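Local coordinates for protein rutinosidase (Aspergillus niger, PDB 6I1A) that hydrolyses glycosides as a secreted family 5 rutinosidase and probably also releases glucose from the non-reducing ends of beta-1,3-glucans, at residues A[67-71]-A[109-113]; A[75-81]-A[119-124]. All blocks are in the same frame, centred on the assembly; numbering follows the deposited sequence.

Interaction 1: residues A[67-71]-A[109-113]. With NAG (2-acetamido-2-deoxy-beta-D-glucopyranose), chain C; EDO (1,2-ethanediol), chain N.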
loop_
_atom_site.group_PDB
_atom_site.type_symbol
_atom_site.label_atom_id
_atom_site.label_comp_id
_atom_site.label_asym_id
_atom_site.label_seq_id
_atom_site.Cartn_x
_atom_site.Cartn_y
_atom_site.Cartn_z
ATOM N N LEU A 67 28.302 -26.367 4.073
ATOM C CA LEU A 67 27.901 -25.413 3.002
ATOM C C LEU A 67 28.571 -25.769 1.682
ATOM O O LEU A 67 27.934 -25.648 0.620
ATOM C CB LEU A 67 28.178 -23.970 3.460
ATOM C CG LEU A 67 27.267 -23.529 4.584
ATOM C CD1 LEU A 67 27.605 -22.115 5.042
ATOM C CD2 LEU A 67 25.798 -23.596 4.162
ATOM N N GLU A 68 29.868 -26.140 1.680
ATOM C CA GLU A 68 30.556 -26.489 0.433
ATOM C C GLU A 68 29.812 -27.629 -0.261
ATOM O O GLU A 68 29.701 -27.671 -1.496
ATOM C CB GLU A 68 31.994 -26.924 0.718
ATOM C CG GLU A 68 32.913 -25.769 1.102
ATOM C CD GLU A 68 33.298 -24.760 0.028
ATOM O OE1 GLU A 68 33.044 -25.037 -1.143
ATOM O OE2 GLU A 68 33.872 -23.692 0.373
ATOM N N HIS A 69 29.305 -28.585 0.527
ATOM C CA HIS A 69 28.560 -29.715 -0.072
ATOM C C HIS A 69 27.295 -29.175 -0.763
ATOM O O HIS A 69 26.989 -29.577 -1.894
ATOM C CB HIS A 69 28.229 -30.767 0.996
ATOM C CG HIS A 69 27.393 -31.861 0.436
ATOM N ND1 HIS A 69 27.934 -32.837 -0.376
ATOM C CD2 HIS A 69 26.060 -32.074 0.480
ATOM C CE1 HIS A 69 26.976 -33.678 -0.733
ATOM N NE2 HIS A 69 25.822 -33.237 -0.246
ATOM N N ARG A 70 26.565 -28.274 -0.105
ATOM C CA ARG A 70 25.372 -27.665 -0.729
ATOM C C ARG A 70 25.758 -26.874 -1.970
ATOM O O ARG A 70 25.029 -26.941 -2.995
ATOM C CB ARG A 70 24.662 -26.791 0.297
ATOM C CG ARG A 70 23.334 -26.209 -0.214
ATOM C CD ARG A 70 22.493 -25.628 0.886
ATOM N NE ARG A 70 21.265 -25.004 0.450
ATOM C CZ ARG A 70 20.088 -25.622 0.257
ATOM N NH1 ARG A 70 20.018 -26.946 0.417
ATOM N NH2 ARG A 70 19.031 -24.945 -0.140
ATOM N N TYR A 71 26.813 -26.062 -1.897
ATOM C CA TYR A 71 27.270 -25.316 -3.102
ATOM C C TYR A 71 27.485 -26.255 -4.297
ATOM O O TYR A 71 27.156 -25.984 -5.443
ATOM C CB TYR A 71 28.551 -24.506 -2.862
ATOM C CG TYR A 71 28.528 -23.566 -1.673
ATOM C CD1 TYR A 71 27.352 -22.955 -1.255
ATOM C CD2 TYR A 71 29.697 -23.152 -1.082
ATOM C CE1 TYR A 71 27.294 -22.123 -0.157
ATOM C CE2 TYR A 71 29.679 -22.257 -0.038
ATOM C CZ TYR A 71 28.488 -21.698 0.416
ATOM O OH TYR A 71 28.481 -20.829 1.477
ATOM N N TYR A 109 30.212 -17.796 6.313
ATOM C CA TYR A 109 31.301 -18.630 5.796
ATOM C C TYR A 109 31.866 -18.037 4.498
ATOM O O TYR A 109 31.132 -17.705 3.557
ATOM C CB TYR A 109 30.781 -20.045 5.511
ATOM C CG TYR A 109 31.771 -20.943 4.827
ATOM C CD1 TYR A 109 32.946 -21.328 5.483
ATOM C CD2 TYR A 109 31.537 -21.426 3.561
ATOM C CE1 TYR A 109 33.860 -22.141 4.845
ATOM C CE2 TYR A 109 32.434 -22.276 2.927
ATOM C CZ TYR A 109 33.593 -22.636 3.590
ATOM O OH TYR A 109 34.479 -23.452 2.925
ATOM N N SER A 110 33.214 -17.908 4.449
ATOM C CA SER A 110 33.985 -17.554 3.251
ATOM C C SER A 110 34.676 -18.811 2.706
ATOM O O SER A 110 35.595 -19.329 3.403
ATOM C CB SER A 110 35.028 -16.508 3.551
ATOM O OG SER A 110 34.448 -15.244 3.833
ATOM N N GLY A 111 34.281 -19.288 1.550
ATOM C CA GLY A 111 34.884 -20.488 0.937
ATOM C C GLY A 111 34.982 -20.385 -0.553
ATOM O O GLY A 111 35.349 -19.330 -1.064
ATOM N N ASN A 112 34.563 -21.435 -1.253
ATOM C CA ASN A 112 34.697 -21.538 -2.723
ATOM C C ASN A 112 33.417 -21.116 -3.454
ATOM O O ASN A 112 33.241 -21.532 -4.619
ATOM C CB ASN A 112 35.090 -22.969 -3.132
ATOM C CG ASN A 112 36.552 -23.260 -2.966
ATOM O OD1 ASN A 112 37.373 -22.362 -2.977
ATOM N ND2 ASN A 112 36.867 -24.515 -2.735
ATOM N N GLN A 113 32.563 -20.289 -2.828
ATOM C CA GLN A 113 31.340 -19.836 -3.523
ATOM C C GLN A 113 31.631 -19.363 -4.936
ATOM O O GLN A 113 30.865 -19.694 -5.865
ATOM C CB GLN A 113 30.685 -18.713 -2.737
ATOM C CG GLN A 113 30.100 -19.135 -1.411
ATOM C CD GLN A 113 30.975 -18.816 -0.221
ATOM O OE1 GLN A 113 32.189 -19.000 -0.304
ATOM N NE2 GLN A 113 30.399 -18.285 0.860
HETATM C C1 NAG C . 38.265 -24.819 -2.650
HETATM C C2 NAG C . 38.433 -25.898 -1.604
HETATM C C3 NAG C . 39.867 -26.470 -1.765
HETATM C C4 NAG C . 40.228 -26.872 -3.197
HETATM C C5 NAG C . 39.979 -25.708 -4.172
HETATM C C6 NAG C . 40.356 -26.035 -5.641
HETATM C C7 NAG C . 37.629 -25.581 0.682
HETATM C C8 NAG C . 37.776 -24.732 1.915
HETATM N N2 NAG C . 38.385 -25.220 -0.326
HETATM O O3 NAG C . 40.010 -27.588 -0.895
HETATM O O4 NAG C . 41.633 -27.179 -3.226
HETATM O O5 NAG C . 38.588 -25.336 -3.981
HETATM O O6 NAG C . 39.600 -27.168 -6.092
HETATM O O7 NAG C . 36.910 -26.541 0.572
HETATM C C1 EDO N . 36.029 -15.963 -0.176
HETATM O O1 EDO N . 36.621 -17.149 0.300
HETATM C C2 EDO N . 36.574 -14.739 0.378
HETATM O O2 EDO N . 37.885 -14.576 -0.124
HETATM O O HOH W 1 34.506 -26.809 -2.473
#

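Interaction 2: residues A[75-81]-A[119-124]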
loop_
_atom_site.group_PDB
_atom_site.type_symbol
_atom_site.label_atom_id
_atom_site.label_comp_id
_atom_site.label_asym_id
_atom_site.label_seq_id
_atom_site.Cartn_x
_atom_site.Cartn_y
_atom_site.Cartn_z
ATOM N N ILE A 75 22.668 -26.671 -7.067
ATOM C CA ILE A 75 22.527 -26.141 -8.453
ATOM C C ILE A 75 23.642 -26.697 -9.290
ATOM O O ILE A 75 24.825 -26.467 -8.996
ATOM C CB ILE A 75 22.489 -24.597 -8.525
ATOM C CG1 ILE A 75 21.338 -24.049 -7.691
ATOM C CG2 ILE A 75 22.487 -24.114 -9.972
ATOM C CD1 ILE A 75 19.949 -24.374 -8.184
ATOM N N THR A 76 23.302 -27.449 -10.338
ATOM C CA THR A 76 24.299 -28.042 -11.234
ATOM C C THR A 76 23.988 -27.691 -12.674
ATOM O O THR A 76 23.008 -27.019 -12.991
ATOM C CB THR A 76 24.345 -29.571 -11.031
ATOM O OG1 THR A 76 23.121 -30.048 -11.593
ATOM C CG2 THR A 76 24.510 -29.971 -9.585
ATOM N N LYS A 77 24.833 -28.116 -13.587
ATOM C CA LYS A 77 24.591 -27.893 -15.026
ATOM C C LYS A 77 23.245 -28.476 -15.448
ATOM O O LYS A 77 22.588 -27.873 -16.310
ATOM C CB LYS A 77 25.745 -28.502 -15.807
ATOM C CG LYS A 77 27.033 -27.731 -15.660
ATOM C CD LYS A 77 28.141 -28.457 -16.325
ATOM C CE LYS A 77 29.456 -27.780 -16.080
ATOM N NZ LYS A 77 30.481 -28.506 -16.852
ATOM N N ALA A 78 22.820 -29.596 -14.850
ATOM C CA ALA A 78 21.504 -30.203 -15.133
ATOM C C ALA A 78 20.385 -29.179 -14.849
ATOM O O ALA A 78 19.427 -29.146 -15.655
ATOM C CB ALA A 78 21.305 -31.455 -14.291
ATOM N N ASP A 79 20.497 -28.420 -13.746
ATOM C CA ASP A 79 19.500 -27.368 -13.445
ATOM C C ASP A 79 19.496 -26.320 -14.549
ATOM O O ASP A 79 18.403 -25.873 -15.038
ATOM C CB ASP A 79 19.729 -26.742 -12.072
ATOM C CG ASP A 79 19.539 -27.763 -10.985
ATOM O OD1 ASP A 79 18.375 -28.192 -10.766
ATOM O OD2 ASP A 79 20.546 -28.180 -10.385
ATOM N N ILE A 80 20.656 -25.881 -15.017
ATOM C CA ILE A 80 20.722 -24.883 -16.104
ATOM C C ILE A 80 20.063 -25.418 -17.368
ATOM O O ILE A 80 19.344 -24.711 -18.046
ATOM C CB ILE A 80 22.165 -24.420 -16.359
ATOM C CG1 ILE A 80 22.817 -23.979 -15.038
ATOM C CG2 ILE A 80 22.233 -23.352 -17.439
ATOM C CD1 ILE A 80 21.996 -23.030 -14.175
ATOM N N ASP A 81 20.326 -26.699 -17.725
ATOM C CA ASP A 81 19.658 -27.293 -18.896
ATOM C C ASP A 81 18.142 -27.323 -18.740
ATOM O O ASP A 81 17.430 -26.973 -19.706
ATOM C CB ASP A 81 20.191 -28.705 -19.130
ATOM C CG ASP A 81 21.655 -28.761 -19.535
ATOM O OD1 ASP A 81 22.161 -27.803 -20.151
ATOM O OD2 ASP A 81 22.273 -29.815 -19.272
ATOM N N GLU A 119 31.597 -21.737 -12.409
ATOM C CA GLU A 119 31.299 -22.992 -13.184
ATOM C C GLU A 119 29.894 -22.897 -13.797
ATOM O O GLU A 119 29.702 -23.159 -15.022
ATOM C CB GLU A 119 31.396 -24.222 -12.294
ATOM C CG GLU A 119 31.311 -25.459 -13.159
ATOM C CD GLU A 119 30.754 -26.724 -12.541
ATOM O OE1 GLU A 119 29.532 -26.741 -12.228
ATOM O OE2 GLU A 119 31.532 -27.715 -12.461
ATOM N N ILE A 120 28.930 -22.457 -12.976
ATOM C CA ILE A 120 27.534 -22.401 -13.477
ATOM C C ILE A 120 27.361 -21.256 -14.461
ATOM O O ILE A 120 26.683 -21.396 -15.496
ATOM C CB ILE A 120 26.569 -22.267 -12.269
ATOM C CG1 ILE A 120 26.603 -23.561 -11.432
ATOM C CG2 ILE A 120 25.171 -21.860 -12.748
ATOM C CD1 ILE A 120 26.273 -24.857 -12.147
ATOM N N ALA A 121 27.866 -20.047 -14.163
ATOM C CA ALA A 121 27.714 -18.892 -15.057
ATOM C C ALA A 121 28.377 -19.191 -16.406
ATOM O O ALA A 121 27.778 -18.893 -17.471
ATOM C CB ALA A 121 28.305 -17.653 -14.378
ATOM N N ASP A 122 29.604 -19.721 -16.368
ATOM C CA ASP A 122 30.331 -19.998 -17.639
ATOM C C ASP A 122 29.519 -21.011 -18.468
ATOM O O ASP A 122 29.440 -20.806 -19.691
ATOM C CB ASP A 122 31.701 -20.583 -17.384
ATOM C CG ASP A 122 32.757 -19.591 -16.903
ATOM O OD1 ASP A 122 32.394 -18.439 -16.691
ATOM O OD2 ASP A 122 33.857 -20.035 -16.570
ATOM N N TYR A 123 28.936 -22.010 -17.820
ATOM C CA TYR A 123 28.156 -23.045 -18.549
ATOM C C TYR A 123 26.947 -22.386 -19.190
ATOM O O TYR A 123 26.584 -22.607 -20.376
ATOM C CB TYR A 123 27.761 -24.180 -17.618
ATOM C CG TYR A 123 26.949 -25.223 -18.346
ATOM C CD1 TYR A 123 27.558 -26.119 -19.210
ATOM C CD2 TYR A 123 25.568 -25.290 -18.228
ATOM C CE1 TYR A 123 26.805 -27.057 -19.928
ATOM C CE2 TYR A 123 24.811 -26.234 -18.894
ATOM C CZ TYR A 123 25.434 -27.100 -19.779
ATOM O OH TYR A 123 24.712 -28.065 -20.445
ATOM N N ALA A 124 26.228 -21.569 -18.415
ATOM C CA ALA A 124 25.026 -20.870 -18.892
ATOM C C ALA A 124 25.330 -19.920 -20.051
ATOM O O ALA A 124 24.541 -19.795 -21.003
ATOM C CB ALA A 124 24.354 -20.172 -17.727
HETATM O O HOH W 2 27.598 -28.754 -12.165
#

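Interaction 1: residues A[67-71]-A[109-113]
Glu68 reaches from helix 63-73 to Tyr109 and Asn112, joining that helix to the long loop that follows strand 90-95 in the TIM-barrel catalytic fold of glycoside hydrolase family 5. The inner part of the contact is tightly packed. Leu67 lays CD1 against CB of Tyr109 (3.8 Å), and the CE2 side and hydroxyl of the Tyr71 ring come up against both Tyr109 and Gln113, with Tyr71 CE2 3.4 Å from Gln113 CG. The Gln113 chain bends at chi2 (100°) and carries its amide back beside the Tyr71 ring, the two planes only 19° apart. The same amide holds its own loop closed: NE2 donates to the Tyr109 carbonyl oxygen at 2.9 Å, and OE1 receives Gly111 N on an in-plane lone pair at 2.8 Å. Both polar atoms of the buried amide thus bond to backbone groups, which fixes its rotation. Tyr116, further along helix 113-128, also touches Glu68 and Tyr71.

Toward solvent the contact loosens and becomes polar. Asn112, at the N-cap position of helix 113-128, is N-glycosylated: its ND2 is bonded to C1 of an N-acetylglucosamine. One water spans this side, donating to Glu68 OE1 and weakly accepting from Asn112 ND2. An ethanediol, probably from the crystallisation liquor, donates to Gly111 O. Between the two zones lies the Glu68 carboxylate, almost perpendicular to the Tyr109 ring and meeting it at the edge. Two donors grip one of its oxygens: Asn112 N gives a fairly straight bond of 2.9 Å (162°) to the syn lone pair of Glu68 OE2, while Tyr109 OH, 2.6 Å from OE2, uses the anti lone pair.

Interaction 2: residues A[75-81]-A[119-124]
Tyr123 lies under the aliphatic chain of Lys77, with Ile80 at its edge and its hydroxyl reaching the carboxylate of Asp81. Its CG stands anti to the backbone N (chi1 179°), which swings the ring across to the neighbouring helix. The aliphatic part of Lys77 passes over one face of that ring as a CH-pi contact, with Lys77 CG 3.8 Å from the ring centroid and 17° off the normal. At the ring's edge, Tyr123 OH donates to the syn lone pair of Asp81 OD1 at 2.6 Å. That oxygen also accepts from the hydroxyl of Tyr128, so two tyrosines share it.

The extended Lys77 chain runs on beyond the ring until CE lies against the Glu119 carboxylate; Lys77 NZ stays 4.6 Å from Glu119 OE2, too far for a salt bridge, for a probably mild attraction. Helices 77-85 and 113-128 are neighbours in the outer helical layer of the TIM barrel, on either side of strand 90-95 in the sequence. Their short segments run in roughly the same direction, inclined by 36°, their axes approaching to 10.0 Å.

Ile120 is buried between the helices. Its CD1 rests against the N-cap residue just before helix 77-85, 3.7 Å from Thr76 C, while its CG2 meets Ile80 CD1, also at 3.7 Å. Toward the barrel strand, Ile80 CG2 touches Ala124 CB, and both residues rest on Leu91 of strand 90-95. The helix start that Ile120 CD1 touches is shaped by a capping box: Thr76 N donates to Asp79 OD2, and Thr76 OG1 weakly accepts from Ala78 N. On the exposed side, near Glu119, a water joins the helices, accepting from Lys77 N (3.2 Å) and donating to Glu119 OE1 (2.8 Å).

Overall arrangement
From the N terminus the chain first passes through residues 67-71 on helix 63-73, then through residues 75-81, which enter helix 77-85. It continues along strand 90-95 and a long loop to residues 109-113, where interaction 1 closes its excursion at the start of helix 113-128. Interaction 2 closes two turns further along that helix, at residues 119-124. The closures therefore cross rather than nest, each spanning 37 intervening residues, with centres about 16 Å apart. Two consecutive helices are thus tied to successive portions of the later chain: interaction 1 holds the glycosylated junction between loop and helix 113-128, interaction 2 the middle of that helix, beside the barrel strand.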